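Local coordinates for protein subdomain of Desmoplakin Carboxy-Terminal domain (DPCT) (Homo sapiens, PDB 1LM5) that forms part of the carboxy-terminal plakin-repeat region of desmoplakin, which binds intermediate filaments and so probably helps to tether them at desmosomes, at residues Gln84-Gly89 and Met99-Ala104; Gly126-Pro131 and Glu140-Lys145. All blocks are in the same frame, centred on the assembly; numbering follows the deposited sequence.

Interaction 1: residues Gln84-Gly89 and Met99-Ala104; sequences QKAFIG and MSAAEA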
ATOM      1  N   GLN B  84      -8.361   9.230  10.331  1.00 18.78           N
ATOM      2  CA  GLN B  84      -7.213   9.607   9.515  1.00 20.85           C
ATOM      3  C   GLN B  84      -5.962   9.268  10.313  1.00 20.29           C
ATOM      4  O   GLN B  84      -4.983   8.774   9.768  1.00 20.96           O
ATOM      5  CB  GLN B  84      -7.228  11.099   9.171  1.00 20.68           C
ATOM      6  CG  GLN B  84      -6.106  11.501   8.226  1.00 22.56           C
ATOM      7  CD  GLN B  84      -6.290  12.884   7.628  1.00 25.38           C
ATOM      8  OE1 GLN B  84      -6.295  13.890   8.343  1.00 30.52           O
ATOM      9  NE2 GLN B  84      -6.441  12.942   6.304  1.00 23.72           N
ATOM     10  N   LYS B  85      -6.006   9.530  11.614  1.00 22.12           N
ATOM     11  CA  LYS B  85      -4.870   9.226  12.472  1.00 23.04           C
ATOM     12  C   LYS B  85      -4.602   7.729  12.477  1.00 22.47           C
ATOM     13  O   LYS B  85      -3.461   7.306  12.632  1.00 20.92           O
ATOM     14  CB  LYS B  85      -5.121   9.707  13.905  1.00 23.26           C
ATOM     15  CG  LYS B  85      -4.871  11.189  14.116  1.00 30.25           C
ATOM     16  CD  LYS B  85      -5.132  11.574  15.560  1.00 34.00           C
ATOM     17  CE  LYS B  85      -4.965  13.068  15.775  1.00 38.02           C
ATOM     18  NZ  LYS B  85      -3.577  13.512  15.451  1.00 41.63           N
ATOM     19  N   ALA B  86      -5.654   6.932  12.310  1.00 21.08           N
ATOM     20  CA  ALA B  86      -5.502   5.481  12.289  1.00 21.72           C
ATOM     21  C   ALA B  86      -4.619   5.092  11.120  1.00 20.67           C
ATOM     22  O   ALA B  86      -4.061   3.996  11.082  1.00 21.69           O
ATOM     23  CB  ALA B  86      -6.854   4.805  12.167  1.00 22.19           C
ATOM     24  N   PHE B  87      -4.495   5.988  10.151  1.00 20.31           N
ATOM     25  CA  PHE B  87      -3.641   5.701   9.014  1.00 21.60           C
ATOM     26  C   PHE B  87      -2.288   6.387   9.138  1.00 23.05           C
ATOM     27  O   PHE B  87      -1.243   5.748   9.028  1.00 22.17           O
ATOM     28  CB  PHE B  87      -4.283   6.153   7.710  1.00 22.11           C
ATOM     29  CG  PHE B  87      -3.484   5.783   6.513  1.00 21.40           C
ATOM     30  CD1 PHE B  87      -3.559   4.503   5.987  1.00 21.92           C
ATOM     31  CD2 PHE B  87      -2.605   6.695   5.943  1.00 22.20           C
ATOM     32  CE1 PHE B  87      -2.767   4.129   4.904  1.00 22.22           C
ATOM     33  CE2 PHE B  87      -1.811   6.329   4.866  1.00 21.65           C
ATOM     34  CZ  PHE B  87      -1.893   5.043   4.346  1.00 23.62           C
ATOM     35  N   ILE B  88      -2.309   7.696   9.365  1.00 24.03           N
ATOM     36  CA  ILE B  88      -1.063   8.442   9.461  1.00 27.01           C
ATOM     37  C   ILE B  88      -0.306   8.107  10.732  1.00 26.07           C
ATOM     38  O   ILE B  88       0.913   8.227  10.783  1.00 25.51           O
ATOM     39  CB  ILE B  88      -1.315   9.959   9.400  1.00 29.65           C
ATOM     40  CG1 ILE B  88      -2.353  10.361  10.446  1.00 33.80           C
ATOM     41  CG2 ILE B  88      -1.787  10.347   8.007  1.00 32.40           C
ATOM     42  CD1 ILE B  88      -2.732  11.851  10.409  1.00 37.41           C
ATOM     43  N   GLY B  89      -1.038   7.694  11.759  1.00 24.71           N
ATOM     44  CA  GLY B  89      -0.420   7.344  13.019  1.00 25.60           C
ATOM     45  C   GLY B  89      -0.752   8.337  14.116  1.00 26.12           C
ATOM     46  O   GLY B  89      -0.955   9.525  13.856  1.00 26.01           O
ATOM     47  N   MET B  99       1.933   5.827  16.912  1.00 34.61           N
ATOM     48  CA  MET B  99       1.192   4.655  17.348  1.00 31.87           C
ATOM     49  C   MET B  99       0.168   4.267  16.293  1.00 29.64           C
ATOM     50  O   MET B  99      -0.440   5.131  15.661  1.00 27.58           O
ATOM     51  CB  MET B  99       0.416   4.936  18.635  1.00 34.41           C
ATOM     52  CG  MET B  99       1.227   5.258  19.869  1.00 36.52           C
ATOM     53  SD  MET B  99       0.082   5.235  21.273  1.00 39.70           S
ATOM     54  CE  MET B  99      -0.755   6.814  21.072  1.00 35.78           C
ATOM     55  N   SER B 100      -0.023   2.967  16.111  1.00 26.94           N
ATOM     56  CA  SER B 100      -1.022   2.476  15.180  1.00 25.53           C
ATOM     57  C   SER B 100      -2.358   2.546  15.935  1.00 24.82           C
ATOM     58  O   SER B 100      -2.382   2.809  17.140  1.00 24.20           O
ATOM     59  CB  SER B 100      -0.717   1.032  14.792  1.00 26.44           C
ATOM     60  OG  SER B 100      -0.754   0.190  15.930  1.00 26.51           O
ATOM     61  N   ALA B 101      -3.466   2.313  15.244  1.00 24.41           N
ATOM     62  CA  ALA B 101      -4.767   2.365  15.904  1.00 23.74           C
ATOM     63  C   ALA B 101      -4.834   1.456  17.131  1.00 24.69           C
ATOM     64  O   ALA B 101      -5.288   1.869  18.198  1.00 24.74           O
ATOM     65  CB  ALA B 101      -5.858   1.987  14.925  1.00 23.69           C
ATOM     66  N   ALA B 102      -4.384   0.215  16.972  1.00 24.84           N
ATOM     67  CA  ALA B 102      -4.417  -0.759  18.061  1.00 26.40           C
ATOM     68  C   ALA B 102      -3.697  -0.252  19.301  1.00 26.06           C
ATOM     69  O   ALA B 102      -4.208  -0.376  20.420  1.00 26.25           O
ATOM     70  CB  ALA B 102      -3.794  -2.066  17.611  1.00 25.37           C
ATOM     71  N   GLU B 103      -2.507   0.300  19.093  1.00 25.78           N
ATOM     72  CA  GLU B 103      -1.701   0.829  20.184  1.00 28.68           C
ATOM     73  C   GLU B 103      -2.432   2.006  20.813  1.00 28.69           C
ATOM     74  O   GLU B 103      -2.496   2.124  22.037  1.00 28.04           O
ATOM     75  CB  GLU B 103      -0.339   1.277  19.658  1.00 29.80           C
ATOM     76  CG  GLU B 103       0.360   0.230  18.799  1.00 33.61           C
ATOM     77  CD  GLU B 103       1.640   0.739  18.156  1.00 35.38           C
ATOM     78  OE1 GLU B 103       2.664   0.841  18.866  1.00 40.12           O
ATOM     79  OE2 GLU B 103       1.623   1.043  16.942  1.00 33.70           O
ATOM     80  N   ALA B 104      -3.006   2.863  19.971  1.00 28.28           N
ATOM     81  CA  ALA B 104      -3.731   4.031  20.458  1.00 27.74           C
ATOM     82  C   ALA B 104      -4.874   3.641  21.383  1.00 27.35           C
ATOM     83  O   ALA B 104      -5.183   4.360  22.344  1.00 28.84           O
ATOM     84  CB  ALA B 104      -4.265   4.847  19.290  1.00 25.54           C
TER
HETATM   85  O   HOH W   1      -3.069   2.177  12.737  1.00 27.30           O

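Interaction 2: residues Gly126-Pro131 and Glu140-Lys145; sequences GGLVDP and EEAIRK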
ATOM      1  N   GLY B 126      -7.404  -5.330   3.094  1.00 22.20           N
ATOM      2  CA  GLY B 126      -6.034  -5.646   2.744  1.00 23.28           C
ATOM      3  C   GLY B 126      -5.105  -5.943   3.897  1.00 23.11           C
ATOM      4  O   GLY B 126      -4.158  -6.708   3.741  1.00 25.88           O
ATOM      5  N   GLY B 127      -5.362  -5.343   5.053  1.00 20.77           N
ATOM      6  CA  GLY B 127      -4.502  -5.593   6.188  1.00 17.90           C
ATOM      7  C   GLY B 127      -4.312  -4.346   7.009  1.00 16.50           C
ATOM      8  O   GLY B 127      -4.512  -3.234   6.523  1.00 16.04           O
ATOM      9  N   LEU B 128      -3.911  -4.531   8.258  1.00 16.52           N
ATOM     10  CA  LEU B 128      -3.700  -3.414   9.149  1.00 17.51           C
ATOM     11  C   LEU B 128      -2.632  -2.496   8.609  1.00 17.51           C
ATOM     12  O   LEU B 128      -1.703  -2.936   7.926  1.00 20.28           O
ATOM     13  CB  LEU B 128      -3.289  -3.898  10.532  1.00 18.27           C
ATOM     14  CG  LEU B 128      -4.303  -4.793  11.236  1.00 22.96           C
ATOM     15  CD1 LEU B 128      -3.859  -4.986  12.675  1.00 21.86           C
ATOM     16  CD2 LEU B 128      -5.684  -4.149  11.178  1.00 20.30           C
ATOM     17  N   VAL B 129      -2.775  -1.218   8.931  1.00 17.31           N
ATOM     18  CA  VAL B 129      -1.836  -0.207   8.492  1.00 17.67           C
ATOM     19  C   VAL B 129      -0.735   0.010   9.514  1.00 19.45           C
ATOM     20  O   VAL B 129      -0.998   0.117  10.710  1.00 19.34           O
ATOM     21  CB  VAL B 129      -2.543   1.140   8.277  1.00 16.58           C
ATOM     22  CG1 VAL B 129      -1.526   2.229   7.957  1.00 19.13           C
ATOM     23  CG2 VAL B 129      -3.561   1.013   7.156  1.00 18.61           C
ATOM     24  N   ASP B 130       0.502   0.047   9.038  1.00 18.67           N
ATOM     25  CA  ASP B 130       1.619   0.347   9.916  1.00 22.39           C
ATOM     26  C   ASP B 130       1.899   1.829   9.658  1.00 22.22           C
ATOM     27  O   ASP B 130       2.409   2.192   8.606  1.00 22.96           O
ATOM     28  CB  ASP B 130       2.847  -0.477   9.552  1.00 21.50           C
ATOM     29  CG  ASP B 130       4.048  -0.091  10.378  1.00 25.97           C
ATOM     30  OD1 ASP B 130       3.924   0.846  11.200  1.00 27.08           O
ATOM     31  OD2 ASP B 130       5.105  -0.721  10.210  1.00 24.95           O
ATOM     32  N   PRO B 131       1.542   2.706  10.609  1.00 24.08           N
ATOM     33  CA  PRO B 131       1.750   4.154  10.481  1.00 27.46           C
ATOM     34  C   PRO B 131       3.210   4.503  10.204  1.00 29.01           C
ATOM     35  O   PRO B 131       3.503   5.525   9.588  1.00 30.63           O
ATOM     36  CB  PRO B 131       1.295   4.695  11.837  1.00 28.23           C
ATOM     37  CG  PRO B 131       0.344   3.654  12.329  1.00 28.71           C
ATOM     38  CD  PRO B 131       1.011   2.376  11.941  1.00 26.61           C
ATOM     39  N   GLU B 140       0.235 -11.352  10.508  1.00 25.46           N
ATOM     40  CA  GLU B 140       1.411 -11.950  11.124  1.00 26.19           C
ATOM     41  C   GLU B 140       2.396 -10.840  11.496  1.00 24.77           C
ATOM     42  O   GLU B 140       2.926 -10.810  12.607  1.00 25.19           O
ATOM     43  CB  GLU B 140       2.100 -12.924  10.161  1.00 29.74           C
ATOM     44  CG  GLU B 140       1.312 -14.197   9.823  1.00 35.36           C
ATOM     45  CD  GLU B 140      -0.035 -13.928   9.158  1.00 39.72           C
ATOM     46  OE1 GLU B 140      -0.095 -13.109   8.213  1.00 37.00           O
ATOM     47  OE2 GLU B 140      -1.038 -14.552   9.582  1.00 42.09           O
ATOM     48  N   GLU B 141       2.624  -9.915  10.569  1.00 21.68           N
ATOM     49  CA  GLU B 141       3.560  -8.831  10.817  1.00 21.89           C
ATOM     50  C   GLU B 141       3.034  -7.875  11.887  1.00 20.02           C
ATOM     51  O   GLU B 141       3.805  -7.344  12.688  1.00 17.92           O
ATOM     52  CB  GLU B 141       3.855  -8.083   9.515  1.00 23.18           C
ATOM     53  CG  GLU B 141       4.895  -6.990   9.637  1.00 26.50           C
ATOM     54  CD  GLU B 141       6.274  -7.521   9.973  1.00 29.44           C
ATOM     55  OE1 GLU B 141       7.212  -6.705  10.025  1.00 34.74           O
ATOM     56  OE2 GLU B 141       6.428  -8.742  10.183  1.00 29.90           O
ATOM     57  N   ALA B 142       1.727  -7.641  11.891  1.00 20.00           N
ATOM     58  CA  ALA B 142       1.145  -6.764  12.903  1.00 20.88           C
ATOM     59  C   ALA B 142       1.389  -7.402  14.269  1.00 20.19           C
ATOM     60  O   ALA B 142       1.606  -6.711  15.259  1.00 21.77           O
ATOM     61  CB  ALA B 142      -0.333  -6.587  12.669  1.00 19.57           C
ATOM     62  N   ILE B 143       1.347  -8.728  14.326  1.00 20.91           N
ATOM     63  CA  ILE B 143       1.596  -9.415  15.593  1.00 21.03           C
ATOM     64  C   ILE B 143       3.077  -9.250  15.941  1.00 21.71           C
ATOM     65  O   ILE B 143       3.435  -8.991  17.092  1.00 22.18           O
ATOM     66  CB  ILE B 143       1.232 -10.906  15.485  1.00 21.60           C
ATOM     67  CG1 ILE B 143      -0.292 -11.048  15.470  1.00 22.19           C
ATOM     68  CG2 ILE B 143       1.849 -11.691  16.638  1.00 21.39           C
ATOM     69  CD1 ILE B 143      -0.772 -12.466  15.280  1.00 25.41           C
ATOM     70  N   ARG B 144       3.925  -9.378  14.928  1.00 21.59           N
ATOM     71  CA  ARG B 144       5.367  -9.230  15.090  1.00 23.45           C
ATOM     72  C   ARG B 144       5.681  -7.856  15.651  1.00 24.05           C
ATOM     73  O   ARG B 144       6.536  -7.709  16.521  1.00 23.86           O
ATOM     74  CB  ARG B 144       6.068  -9.386  13.739  1.00 24.96           C
ATOM     75  CG  ARG B 144       7.511  -8.862  13.724  1.00 24.29           C
ATOM     76  CD  ARG B 144       8.418  -9.750  14.533  1.00 25.43           C
ATOM     77  NE  ARG B 144       9.772  -9.213  14.655  1.00 24.80           N
ATOM     78  CZ  ARG B 144      10.148  -8.323  15.570  1.00 24.50           C
ATOM     79  NH1 ARG B 144       9.273  -7.859  16.455  1.00 19.76           N
ATOM     80  NH2 ARG B 144      11.403  -7.908  15.610  1.00 23.23           N
ATOM     81  N   LYS B 145       4.977  -6.847  15.146  1.00 21.84           N
ATOM     82  CA  LYS B 145       5.187  -5.470  15.572  1.00 23.13           C
ATOM     83  C   LYS B 145       4.563  -5.231  16.941  1.00 21.79           C
ATOM     84  O   LYS B 145       4.830  -4.219  17.578  1.00 21.94           O
ATOM     85  CB  LYS B 145       4.573  -4.504  14.561  1.00 25.55           C
ATOM     86  CG  LYS B 145       5.049  -4.710  13.134  1.00 31.35           C
ATOM     87  CD  LYS B 145       6.414  -4.111  12.885  1.00 36.46           C
ATOM     88  CE  LYS B 145       6.354  -2.592  12.883  1.00 37.79           C
ATOM     89  NZ  LYS B 145       7.689  -1.995  12.631  1.00 40.86           N
TER

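Interaction 1: residues Gln84-Gly89 and Met99-Ala104
Ala86, in the last turns of helix 74-88, meets Ala101, in the first turn of helix 101-106, methyl to methyl, with Ala86 CB and Ala101 CB 4.1 Å apart. In each residue the bond from CA to CB runs across the line between the backbones, so the methyls meet side by side. Side chains this small let the backbones come close, the CA atoms of Ala86 and Ala101 lying 4.8 Å apart. Beside the methyls a water joins the main chains: it donates to Ala86 O at 2.7 Å and accepts from Ala101 N at 2.5 Å, a short bond of doubtful exact length. The water gives this first-turn amide an acceptor. Ala86 O also accepts from Gln122 NE2, while Phe118 of helix 112-124 packs on Ala86.

A second touch is backbone only. Gly89 leaves helix 74-88 with a positive phi of 111°, and its CA lies 3.4 Å from Met99 O in a CA-H...O contact. A side chain at these angles would press on the preceding carbonyl, which explains the glycine.

Ser100 and Glu103 shape the start of the second helix. Ser100 OG is 2.7 Å from Glu103 OE2, on the anti lone pair of that oxygen, whereas Ser100 N donates to the same OE2 from well above the carboxylate plane. With chi1 near -50°, Glu103 folds back over the helix start to take both bonds. Ser100 is thus the N-cap of helix 101-106, with Glu103 supplying one half of a capping box and the serine hydroxyl turned to the same carboxylate oxygen.

Interaction 2: residues Gly126-Pro131 and Glu140-Lys145
Leu128 reaches across to the helix with one branch: its CD1 methyl lies 3.9 Å from Ala142 CB. The isobutyl group extends toward helix 139-145, whose alanine methyl is small enough for the leucine branch to come close to the helix. Two residues along, Asp130 also points at the helix, its carboxylate carried out by a CG anti to the backbone N (chi1 175°). Here OD2 comes within 3.5 Å of Lys145 CE, and the two side chains cross at nearly a right angle. The salt bridge from Asp130 OD2 to Lys145 NZ is long, at 3.8 Å, and the ammonium has a second partner in Glu132; bends at chi2 and chi3 bring the lysine chain round to both acids. This is the beta-hairpin and two-helix unit of a plectin repeat: strand 129-130 pairs antiparallel with strand 135-136, helix 139-145 follows, and helix 150-157 comes after it, the two helices of the motif being antiparallel. Asp130 OD1 accepts from the backbone N of Glu132, which helps fix the carboxylate at the hairpin turn. Further out, Leu119 of helix 112-124 and Leu156 of helix 150-157 pack on Leu128, an apolar setting that suits a large aliphatic side chain.

In the fold
Interaction 1 closes before interaction 2 opens along the chain, and their centres lie about 11 Å apart on the same side of the chain's centre. They also touch directly: Pro131, just after strand 129-130, packs its ring on Gly89 and Ser100, and Val129 meets Phe87. Helix 112-124 serves both, since Leu119 contacts Ala101 and Ala102 as well as Leu128, and Gln122 bonds Ala86 O with one amide atom and Val129 N with the other. The end of helix 74-88 and the start of helix 101-106 are thereby joined to the hairpin of the plectin repeat at 118-156, consistent with repeats and connecting segments packing as one compact unit.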